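Local coordinates for vacuolar protein sorting-associated protein IST1 (Saccharomyces cerevisiae, PDB 3GGY), which regulates recruitment of the ATPase VPS4 to the ESCRT-III complex late in multivesicular body sorting, and is represented here by its N-terminal domain, at residues G104-E107 against A108-L112. Sequence-based numbering, arbitrary orientation.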
loop_
_atom_site.group_PDB
_atom_site.type_symbol
_atom_site.label_atom_id
_atom_site.label_comp_id
_atom_site.label_asym_id
_atom_site.label_seq_id
_atom_site.Cartn_x
_atom_site.Cartn_y
_atom_site.Cartn_z
ATOM N N GLY A 104 -17.474 0.829 -7.652
ATOM C CA GLY A 104 -16.230 0.573 -6.940
ATOM C C GLY A 104 -16.030 1.287 -5.617
ATOM O O GLY A 104 -14.958 1.189 -5.009
ATOM N N ILE A 105 -17.050 1.999 -5.154
ATOM C CA ILE A 105 -16.944 2.734 -3.901
ATOM C C ILE A 105 -16.795 1.815 -2.691
ATOM O O ILE A 105 -15.934 2.042 -1.840
ATOM C CB ILE A 105 -18.162 3.664 -3.708
ATOM C CG1 ILE A 105 -18.148 4.741 -4.798
ATOM C CG2 ILE A 105 -18.134 4.302 -2.322
ATOM C CD1 ILE A 105 -19.342 5.679 -4.776
ATOM N N ASN A 106 -17.618 0.775 -2.617
ATOM C CA ASN A 106 -17.550 -0.162 -1.490
ATOM C C ASN A 106 -16.117 -0.638 -1.261
ATOM O O ASN A 106 -15.574 -0.540 -0.156
ATOM C CB ASN A 106 -18.447 -1.373 -1.756
ATOM C CG ASN A 106 -18.531 -2.311 -0.565
ATOM O OD1 ASN A 106 -18.856 -1.892 0.544
ATOM N ND2 ASN A 106 -18.249 -3.587 -0.793
ATOM N N GLU A 107 -15.519 -1.153 -2.327
ATOM C CA GLU A 107 -14.160 -1.664 -2.320
ATOM C C GLU A 107 -13.130 -0.590 -1.969
ATOM O O GLU A 107 -12.225 -0.822 -1.169
ATOM C CB GLU A 107 -13.861 -2.235 -3.703
ATOM C CG GLU A 107 -12.502 -2.854 -3.866
ATOM C CD GLU A 107 -12.296 -3.361 -5.274
ATOM O OE1 GLU A 107 -13.172 -4.107 -5.769
ATOM O OE2 GLU A 107 -11.264 -3.021 -5.882
ATOM N N ALA A 108 -13.272 0.582 -2.576
ATOM C CA ALA A 108 -12.337 1.674 -2.340
ATOM C C ALA A 108 -12.302 2.179 -0.897
ATOM O O ALA A 108 -11.228 2.311 -0.312
ATOM C CB ALA A 108 -12.645 2.832 -3.286
ATOM N N ILE A 109 -13.468 2.462 -0.324
ATOM C CA ILE A 109 -13.518 2.976 1.040
ATOM C C ILE A 109 -13.068 1.930 2.059
ATOM O O ILE A 109 -12.357 2.251 3.012
ATOM C CB ILE A 109 -14.936 3.475 1.398
ATOM C CG1 ILE A 109 -14.900 4.224 2.729
ATOM C CG2 ILE A 109 -15.905 2.306 1.455
ATOM C CD1 ILE A 109 -14.077 5.511 2.681
ATOM N N ARG A 110 -13.470 0.677 1.859
ATOM C CA ARG A 110 -13.068 -0.384 2.776
ATOM C C ARG A 110 -11.556 -0.585 2.752
ATOM O O ARG A 110 -10.935 -0.755 3.797
ATOM C CB ARG A 110 -13.767 -1.695 2.415
ATOM C CG ARG A 110 -15.247 -1.698 2.753
ATOM C CD ARG A 110 -15.916 -2.973 2.278
ATOM N NE ARG A 110 -17.340 -2.936 2.589
ATOM C CZ ARG A 110 -17.858 -3.268 3.766
ATOM N NH1 ARG A 110 -17.073 -3.683 4.750
ATOM N NH2 ARG A 110 -19.163 -3.140 3.972
ATOM N N SER A 111 -10.962 -0.551 1.561
ATOM C CA SER A 111 -9.524 -0.743 1.445
ATOM C C SER A 111 -8.729 0.365 2.126
ATOM O O SER A 111 -7.711 0.104 2.766
ATOM C CB SER A 111 -9.117 -0.847 -0.030
ATOM O OG SER A 111 -9.685 -2.010 -0.625
ATOM N N LEU A 112 -9.190 1.602 1.988
ATOM C CA LEU A 112 -8.494 2.731 2.596
ATOM C C LEU A 112 -8.566 2.684 4.115
ATOM O O LEU A 112 -7.592 2.987 4.802
ATOM C CB LEU A 112 -9.079 4.036 2.063
ATOM C CG LEU A 112 -8.679 4.285 0.607
ATOM C CD1 LEU A 112 -9.539 5.397 0.014
ATOM C CD2 LEU A 112 -7.202 4.651 0.536
#
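Ala108 N donates a hydrogen bond to Gly104 O at 3.0 Å, and the same i to i+4 hydrogen bonding continues from Ile105 to Ile109, Asn106 to Arg110 and Glu107 to Ser111 as the first turns of helix 105-115 wind up. Gly104 is the N-cap, and its positive phi is a backbone shape that glycine adopts readily. The small CB of Ala108 rests 3.3 Å from Gly104 O and leaves room for Tyr76 of helix 50-82. One turn apart, Asn106 and Arg110 pair through their side chains: Arg110 NE donates to Asn106 OD1 at 2.8 Å, almost straight at 169°. The oxygen lies in the guanidinium plane, at its edge, whereas NE stands above the amide plane, the two planes being turned 69° apart. With CG anti to its carbonyl carbon (chi1 -72°) and the chain extended as far as NE, Arg110 runs back toward the start of the helix, passing Asn106 O with CG at 3.1 Å. An amide suits position 106 because OD1 accepts from Arg110 while ND2 donates to Asp150; Arg110 NH2 also forms a salt bridge with Glu93, tying helix 105-115 to neighbouring parts of this all-helical, ESCRT-III-like domain. A leucine in place of Arg110 would probably leave the buried Asn106 OD1 without this donor and Glu93 without its positive mate. Ser111 has a short hydroxyl that can turn back on its own helix: OG donates to Glu107 O at 2.9 Å while Ser111 N reaches the same oxygen from the opposite face of the carbonyl plane. The longer Glu107 reaches across with OE2 to hydrogen-bond the hydroxyl of Tyr76. Branched, apolar Ile109 meets Met132 of helix 125-135, and its CG2 methyl lies 3.3 Å from Asn106 O.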